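Local coordinates for protein histidine--tRNA ligase (Thermus thermophilus, PDB 1H4V) that joins L-histidine to tRNA(His) at the expense of ATP, which is split to AMP and diphosphate, working as a homodimeric class II aminoacyl-tRNA synthetase, at residues A[41-47]-A[74-79]; A[48-52]-A[79-85]; A[388-394]-A[406-412]. All coordinates share one frame; numbering follows the deposited sequence.

In the fold
Contacts 1 and 2 are neighbours in the catalytic region, their centres about 8 Å apart, while contact 3 belongs to the anticodon-binding domain at the far end of the chain. Contact 1 pairs strand 44-46 with strand 75-78. Arg79, common to both contacts, follows at the end of that second strand, and the chain then runs through contact 2 into helix 83-92. Phe50 packs on Glu45 and Thr77, so the two contacts touch through side chains. Contact 3 lies at the open end of a hairpin; its centre is about 58 Å from that of contact 1 and about 61 Å from that of contact 2. The model holds no substrate, and both ends of this tRNA ligase are seen unliganded.

Contact 1. Residues A[41-47]-A[74-79]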
# COMPACT_ATOMS: atom_id res chain seq x y z
N THR A 41 2.12 7.45 6.33
CA THR A 41 2.48 7.43 7.75
C THR A 41 2.51 5.99 8.24
O THR A 41 2.06 5.08 7.54
CB THR A 41 1.48 8.21 8.61
OG1 THR A 41 0.19 7.59 8.56
CG2 THR A 41 1.36 9.63 8.11
N PRO A 42 3.05 5.77 9.45
CA PRO A 42 3.10 4.40 9.98
C PRO A 42 1.73 3.82 10.31
O PRO A 42 0.76 4.54 10.51
CB PRO A 42 3.98 4.56 11.23
CG PRO A 42 4.90 5.67 10.84
CD PRO A 42 3.94 6.66 10.22
N ILE A 43 1.68 2.49 10.37
CA ILE A 43 0.45 1.79 10.70
C ILE A 43 0.02 2.08 12.15
O ILE A 43 -1.16 2.11 12.46
CB ILE A 43 0.64 0.27 10.50
CG1 ILE A 43 0.88 -0.03 9.02
CG2 ILE A 43 -0.55 -0.47 11.06
CD1 ILE A 43 -0.29 0.26 8.08
N PHE A 44 0.99 2.28 13.03
CA PHE A 44 0.68 2.59 14.43
C PHE A 44 1.49 3.78 14.91
O PHE A 44 2.53 4.11 14.35
CB PHE A 44 0.92 1.38 15.35
CG PHE A 44 2.33 0.83 15.31
CD1 PHE A 44 3.40 1.57 15.79
CD2 PHE A 44 2.57 -0.45 14.83
CE1 PHE A 44 4.70 1.04 15.79
CE2 PHE A 44 3.86 -0.99 14.82
CZ PHE A 44 4.93 -0.24 15.30
N GLU A 45 0.98 4.43 15.96
CA GLU A 45 1.63 5.60 16.54
C GLU A 45 1.35 5.66 18.03
O GLU A 45 0.61 4.83 18.58
CB GLU A 45 1.10 6.88 15.90
CG GLU A 45 1.19 6.86 14.40
CD GLU A 45 1.55 8.20 13.82
OE1 GLU A 45 2.21 9.00 14.52
OE2 GLU A 45 1.21 8.44 12.64
N GLU A 46 1.95 6.64 18.70
CA GLU A 46 1.72 6.80 20.12
C GLU A 46 0.24 7.13 20.25
O GLU A 46 -0.29 7.94 19.49
CB GLU A 46 2.53 7.95 20.70
CG GLU A 46 4.00 7.70 20.80
CD GLU A 46 4.64 8.70 21.73
OE1 GLU A 46 4.20 8.77 22.90
OE2 GLU A 46 5.58 9.41 21.30
N THR A 47 -0.41 6.47 21.19
CA THR A 47 -1.83 6.65 21.45
C THR A 47 -2.27 8.11 21.54
O THR A 47 -3.34 8.47 21.05
CB THR A 47 -2.21 5.93 22.75
OG1 THR A 47 -2.01 4.53 22.56
CG2 THR A 47 -3.64 6.20 23.14
N ARG A 74 5.39 1.92 26.50
CA ARG A 74 4.82 2.98 25.68
C ARG A 74 3.50 2.55 25.05
O ARG A 74 3.40 1.47 24.46
CB ARG A 74 5.80 3.37 24.57
CG ARG A 74 5.92 4.87 24.32
CD ARG A 74 7.17 5.43 24.99
NE ARG A 74 7.74 6.53 24.22
CZ ARG A 74 8.98 7.00 24.38
NH1 ARG A 74 9.78 6.45 25.29
NH2 ARG A 74 9.42 8.00 23.64
N SER A 75 2.48 3.39 25.18
CA SER A 75 1.18 3.07 24.61
C SER A 75 1.22 3.31 23.10
O SER A 75 1.62 4.38 22.64
CB SER A 75 0.10 3.95 25.25
OG SER A 75 -1.20 3.54 24.84
N LEU A 76 0.80 2.31 22.33
CA LEU A 76 0.79 2.38 20.87
C LEU A 76 -0.62 2.11 20.36
O LEU A 76 -1.35 1.30 20.94
CB LEU A 76 1.76 1.35 20.30
CG LEU A 76 3.12 1.78 19.73
CD1 LEU A 76 3.82 2.76 20.63
CD2 LEU A 76 3.98 0.53 19.53
N THR A 77 -1.01 2.78 19.28
CA THR A 77 -2.34 2.60 18.70
C THR A 77 -2.33 2.44 17.18
O THR A 77 -1.63 3.16 16.47
CB THR A 77 -3.28 3.78 19.09
OG1 THR A 77 -3.64 3.68 20.48
CG2 THR A 77 -4.54 3.78 18.25
N LEU A 78 -3.10 1.48 16.69
CA LEU A 78 -3.23 1.24 15.26
C LEU A 78 -4.00 2.42 14.67
O LEU A 78 -5.04 2.81 15.18
CB LEU A 78 -4.01 -0.06 15.02
CG LEU A 78 -3.25 -1.32 14.59
CD1 LEU A 78 -1.97 -1.47 15.35
CD2 LEU A 78 -4.13 -2.54 14.80
N ARG A 79 -3.46 3.00 13.60
CA ARG A 79 -4.07 4.15 12.94
C ARG A 79 -5.59 4.02 12.70
O ARG A 79 -6.03 3.16 11.93
CB ARG A 79 -3.38 4.41 11.61
CG ARG A 79 -3.87 5.64 10.89
CD ARG A 79 -3.70 5.46 9.39
NE ARG A 79 -2.30 5.44 9.01
CZ ARG A 79 -1.82 4.71 8.02
NH1 ARG A 79 -2.63 3.93 7.32
NH2 ARG A 79 -0.53 4.78 7.71
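Thr47 and Ser75 meet through their hydroxyls at one end of this strand pair, with Thr77 close beside them. Thr47 OG1 stands next to its own backbone N and anti to the carbonyl carbon (chi1 -65°), which places it 2.6 Å from Ser75 OG and 2.8 Å from Thr77 OG1. Both are hydrogen bonds, and Thr77 OG1 is bonded in turn to Thr67 OG1, so four hydroxyls, those of Ser75, Thr47, Thr77 and Thr67, are linked in a row that ends on strand 67-69. In the backbone, Glu45 and Thr77 form an antiparallel hydrogen-bonded pair, with Thr77 N reaching Glu45 O at 2.7 Å; Arg79 N continues the pairing to Ile43 O. On the face bearing Phe44 and Leu78, the Phe44 ring is met off-centre by Leu76 CD2, 4.2 Å from its centroid in a CH-pi contact, while Leu78 CD1 touches Phe44 CB. The Thr41-Pro42 sequence just before strand 44-46 is consistent with the end of motif 1, the class II element associated with dimerisation. Here Ile43 N is hydrogen-bonded to Gln123 OE1 of the second subunit, and the Phe44 ring meets Phe66 of that subunit. Glu45 points to the other face and forms a salt bridge with Arg88. Arg79 starts with CG trans to its backbone N and bends at chi3 (-68°), bringing the guanidinium back to Thr41. NH2 makes a weak hydrogen bond to Thr41 OG1 at 3.0 Å and lies 2.6 Å from Thr41 O, which sits at the guanidinium edge. With a leucine in its place, Thr41 OG1 would probably lose this donor and Pro109 O, the partner of NH1, would be left without its mate.

Contact 2. Residues A[48-52]-A[79-85]; sequences QVFEK and RPEGTAA
Phe50 and Ala84 bring the two backbones closest, CA to CA 6.4 Å, where the irregular segment 48-52 passes the start of helix 83-92. The Phe50 ring is clamped between two aliphatic groups. Pro80 CD sits squarely over the centre of one face, 3.3 Å from the ring centroid, in a CH-pi contact. Against the opposite face, also over the centre, lies CG1 of Val49 from the ring's own segment, 4.0 Å above the plane. Gripped this way, the ring has little room to tilt. Arg79 CG touches Phe50 CZ, and Ala84 CB approaches Phe50 CD2 at 4.0 Å while also resting against Val49 O.

Glu81 uses its two carboxylate oxygens differently. OE2 takes the N-H of Ala84 nearly along its C-O axis, a capping bond of 2.6 Å at the helix start. Lys52, curled at chi2 (-53°), brings NZ within 2.5 Å of OE1 in a salt bridge, from well above the carboxylate plane; this is shorter than usual and its exact length is doubtful. The capping bond to OE2 helps hold the carboxylate in place, and the lysine links the loop to the helix start.

Among the neighbouring elements, Phe50 and Ala85 both pack on Glu45 of strand 44-46, Thr83 touches Asn128 and Glu130 of strand 123-132, and Val49 reaches Ala3 of the second subunit.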
# COMPACT_ATOMS: atom_id res chain seq x y z
N GLN A 48 -1.45 8.96 22.14
CA GLN A 48 -1.81 10.37 22.28
C GLN A 48 -2.02 11.08 20.95
O GLN A 48 -2.70 12.10 20.90
CB GLN A 48 -0.74 11.10 23.10
CG GLN A 48 0.66 11.01 22.54
CD GLN A 48 1.67 11.69 23.43
OE1 GLN A 48 1.54 12.88 23.74
NE2 GLN A 48 2.69 10.95 23.86
N VAL A 49 -1.46 10.56 19.88
CA VAL A 49 -1.62 11.19 18.58
C VAL A 49 -3.10 11.18 18.20
O VAL A 49 -3.61 12.14 17.62
CB VAL A 49 -0.81 10.47 17.50
CG1 VAL A 49 -1.20 10.96 16.12
CG2 VAL A 49 0.67 10.70 17.75
N PHE A 50 -3.78 10.11 18.59
CA PHE A 50 -5.18 9.93 18.26
C PHE A 50 -6.23 10.25 19.31
O PHE A 50 -7.42 10.06 19.06
CB PHE A 50 -5.38 8.51 17.72
CG PHE A 50 -4.55 8.22 16.50
CD1 PHE A 50 -3.57 7.24 16.52
CD2 PHE A 50 -4.74 8.95 15.33
CE1 PHE A 50 -2.78 6.99 15.40
CE2 PHE A 50 -3.96 8.71 14.21
CZ PHE A 50 -2.98 7.73 14.24
N GLU A 51 -5.80 10.72 20.49
CA GLU A 51 -6.76 11.09 21.54
C GLU A 51 -7.36 12.44 21.14
O GLU A 51 -6.65 13.35 20.71
CB GLU A 51 -6.06 11.16 22.90
CG GLU A 51 -5.42 9.82 23.31
CD GLU A 51 -4.80 9.84 24.70
OE1 GLU A 51 -4.00 10.76 25.00
OE2 GLU A 51 -5.11 8.93 25.51
N LYS A 52 -8.68 12.57 21.26
CA LYS A 52 -9.37 13.80 20.86
C LYS A 52 -9.53 14.88 21.92
O LYS A 52 -10.01 15.97 21.62
CB LYS A 52 -10.74 13.45 20.29
CG LYS A 52 -10.71 12.36 19.24
CD LYS A 52 -9.71 12.68 18.15
CE LYS A 52 -9.59 11.52 17.17
NZ LYS A 52 -8.50 11.77 16.19
N ARG A 79 -3.46 3.00 13.60
CA ARG A 79 -4.07 4.15 12.94
C ARG A 79 -5.59 4.02 12.70
O ARG A 79 -6.03 3.16 11.93
CB ARG A 79 -3.38 4.41 11.61
CG ARG A 79 -3.87 5.64 10.89
CD ARG A 79 -3.70 5.46 9.39
NE ARG A 79 -2.30 5.44 9.01
CZ ARG A 79 -1.82 4.71 8.02
NH1 ARG A 79 -2.63 3.93 7.32
NH2 ARG A 79 -0.53 4.78 7.71
N PRO A 80 -6.40 4.86 13.36
CA PRO A 80 -7.86 4.86 13.23
C PRO A 80 -8.38 5.92 12.26
O PRO A 80 -9.52 5.86 11.80
CB PRO A 80 -8.32 5.15 14.65
CG PRO A 80 -7.33 6.18 15.06
CD PRO A 80 -6.00 5.64 14.55
N GLU A 81 -7.54 6.91 11.96
CA GLU A 81 -7.89 8.01 11.07
C GLU A 81 -6.62 8.51 10.41
O GLU A 81 -5.52 8.17 10.83
CB GLU A 81 -8.52 9.17 11.85
CG GLU A 81 -7.55 9.81 12.83
CD GLU A 81 -7.96 11.22 13.23
OE1 GLU A 81 -9.07 11.38 13.77
OE2 GLU A 81 -7.16 12.16 13.01
N GLY A 82 -6.76 9.35 9.40
CA GLY A 82 -5.59 9.87 8.72
C GLY A 82 -5.14 11.27 9.10
O GLY A 82 -3.94 11.53 9.16
N THR A 83 -6.10 12.15 9.36
CA THR A 83 -5.81 13.55 9.67
C THR A 83 -4.79 13.83 10.76
O THR A 83 -3.81 14.53 10.51
CB THR A 83 -7.10 14.34 10.01
OG1 THR A 83 -8.08 14.12 8.99
CG2 THR A 83 -6.80 15.85 10.08
N ALA A 84 -5.00 13.28 11.96
CA ALA A 84 -4.05 13.51 13.06
C ALA A 84 -2.64 13.04 12.70
O ALA A 84 -1.66 13.68 13.05
CB ALA A 84 -4.53 12.80 14.32
N ALA A 85 -2.54 11.91 12.00
CA ALA A 85 -1.25 11.37 11.59
C ALA A 85 -0.55 12.30 10.60
O ALA A 85 0.66 12.50 10.67
CB ALA A 85 -1.42 10.00 10.96

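Contact 3. Residues A[388-394]-A[406-412]; sequences ELRAGEV and RLSREEV
Arg406 spans the contact to both Glu393 and Glu388. From CB the chain sets off with CG opposite the backbone N (chi1 174°), then bends at chi2 and chi3 to fold back over the neighbouring strand. CG lies 3.4 Å from Glu393 OE2, and CD comes 3.2 Å from Val394 O. NE is bonded to Thr395 OG1. CZ has Glu388 OE1 3.5 Å away. NH1 gives a hydrogen bond of 2.8 Å to Glu393 OE2, in the guanidinium plane and met nearly along the C-O axis. NH2 lies 3.3 Å from Glu388 OE1, which sits over one face of the guanidinium; this salt bridge works by charge alone, and OE1 has a hydrogen bond of its own to Thr395 OG1.

In the backbone next to this network Val394 and Leu407 are an antiparallel hydrogen-bonded pair, Val394 N to Leu407 O at 2.7 Å. Val394 CG2 packs on Arg409 CG and on Val412 CG2, facing Leu347 of helix 338-351. Gly392, with positive phi, closes helix 386-391 in a Schellman motif and turns the chain into strand 393-398, which pairs with 404-408 as the edge hairpin of the mixed alpha/beta anticodon-binding domain of class IIa synthetases.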
# COMPACT_ATOMS: atom_id res chain seq x y z
N GLU A 388 10.92 -29.97 -31.96
CA GLU A 388 11.47 -28.63 -31.80
C GLU A 388 12.69 -28.63 -30.90
O GLU A 388 13.60 -27.82 -31.09
CB GLU A 388 10.43 -27.62 -31.28
CG GLU A 388 9.23 -28.19 -30.55
CD GLU A 388 8.18 -28.75 -31.48
OE1 GLU A 388 7.78 -28.02 -32.41
OE2 GLU A 388 7.76 -29.91 -31.29
N LEU A 389 12.73 -29.54 -29.93
CA LEU A 389 13.88 -29.60 -29.04
C LEU A 389 15.15 -29.98 -29.80
O LEU A 389 16.20 -29.37 -29.60
CB LEU A 389 13.64 -30.58 -27.89
CG LEU A 389 12.66 -30.14 -26.80
CD1 LEU A 389 12.73 -31.10 -25.62
CD2 LEU A 389 13.00 -28.73 -26.33
N ARG A 390 15.06 -30.96 -30.68
CA ARG A 390 16.22 -31.39 -31.46
C ARG A 390 16.65 -30.32 -32.45
O ARG A 390 17.83 -30.18 -32.76
CB ARG A 390 15.90 -32.69 -32.22
N ALA A 391 15.68 -29.54 -32.94
CA ALA A 391 15.99 -28.50 -33.90
C ALA A 391 16.28 -27.15 -33.24
O ALA A 391 16.66 -26.20 -33.91
CB ALA A 391 14.83 -28.34 -34.88
N GLY A 392 16.11 -27.07 -31.92
CA GLY A 392 16.36 -25.81 -31.24
C GLY A 392 15.40 -24.76 -31.77
O GLY A 392 15.78 -23.62 -32.03
N GLU A 393 14.14 -25.16 -31.94
CA GLU A 393 13.11 -24.28 -32.47
C GLU A 393 11.87 -24.30 -31.58
O GLU A 393 11.85 -24.94 -30.53
CB GLU A 393 12.72 -24.73 -33.88
CG GLU A 393 13.86 -24.67 -34.87
CD GLU A 393 13.52 -25.28 -36.22
OE1 GLU A 393 14.37 -25.22 -37.13
OE2 GLU A 393 12.40 -25.82 -36.37
N VAL A 394 10.84 -23.59 -32.03
CA VAL A 394 9.57 -23.50 -31.30
C VAL A 394 8.45 -23.31 -32.30
O VAL A 394 8.65 -22.79 -33.40
CB VAL A 394 9.56 -22.27 -30.36
CG1 VAL A 394 8.37 -22.35 -29.42
CG2 VAL A 394 10.86 -22.20 -29.59
N ARG A 406 6.77 -21.78 -37.27
CA ARG A 406 7.87 -22.52 -36.67
C ARG A 406 9.12 -21.65 -36.77
O ARG A 406 9.59 -21.35 -37.86
CB ARG A 406 8.08 -23.84 -37.43
CG ARG A 406 9.30 -24.62 -36.99
CD ARG A 406 9.15 -25.11 -35.56
NE ARG A 406 8.46 -26.40 -35.49
CZ ARG A 406 9.04 -27.58 -35.69
NH1 ARG A 406 10.33 -27.66 -35.98
NH2 ARG A 406 8.32 -28.69 -35.59
N LEU A 407 9.66 -21.24 -35.64
CA LEU A 407 10.85 -20.40 -35.65
C LEU A 407 11.89 -20.86 -34.64
O LEU A 407 11.58 -21.64 -33.73
CB LEU A 407 10.46 -18.94 -35.39
CG LEU A 407 9.69 -18.59 -34.11
CD1 LEU A 407 9.33 -17.11 -34.11
CD2 LEU A 407 8.42 -19.41 -34.02
N SER A 408 13.12 -20.40 -34.82
CA SER A 408 14.21 -20.76 -33.91
C SER A 408 14.07 -19.97 -32.61
O SER A 408 13.43 -18.92 -32.58
CB SER A 408 15.56 -20.45 -34.55
OG SER A 408 15.68 -19.06 -34.85
N ARG A 409 14.67 -20.47 -31.54
CA ARG A 409 14.59 -19.79 -30.25
C ARG A 409 15.14 -18.38 -30.24
O ARG A 409 14.64 -17.52 -29.52
CB ARG A 409 15.28 -20.62 -29.16
CG ARG A 409 14.51 -21.86 -28.77
CD ARG A 409 14.83 -22.24 -27.34
NE ARG A 409 14.09 -23.41 -26.90
CZ ARG A 409 14.01 -23.81 -25.64
NH1 ARG A 409 14.63 -23.13 -24.68
NH2 ARG A 409 13.32 -24.91 -25.33
N GLU A 410 16.18 -18.12 -31.03
CA GLU A 410 16.77 -16.79 -31.07
C GLU A 410 15.82 -15.76 -31.67
O GLU A 410 15.93 -14.57 -31.38
CB GLU A 410 18.06 -16.80 -31.90
CG GLU A 410 19.15 -17.75 -31.41
CD GLU A 410 18.79 -19.21 -31.59
OE1 GLU A 410 18.32 -19.58 -32.70
OE2 GLU A 410 18.97 -20.00 -30.63
N GLU A 411 14.89 -16.22 -32.50
CA GLU A 411 13.94 -15.34 -33.18
C GLU A 411 12.63 -15.10 -32.45
O GLU A 411 11.88 -14.20 -32.81
CB GLU A 411 13.61 -15.89 -34.58
CG GLU A 411 14.81 -16.13 -35.48
CD GLU A 411 14.43 -16.82 -36.79
OE1 GLU A 411 13.81 -17.91 -36.74
OE2 GLU A 411 14.75 -16.27 -37.86
N VAL A 412 12.34 -15.91 -31.44
CA VAL A 412 11.09 -15.76 -30.71
C VAL A 412 10.85 -14.40 -30.06
O VAL A 412 9.78 -13.80 -30.23
CB VAL A 412 10.94 -16.87 -29.65
CG1 VAL A 412 9.68 -16.65 -28.83
CG2 VAL A 412 10.87 -18.21 -30.34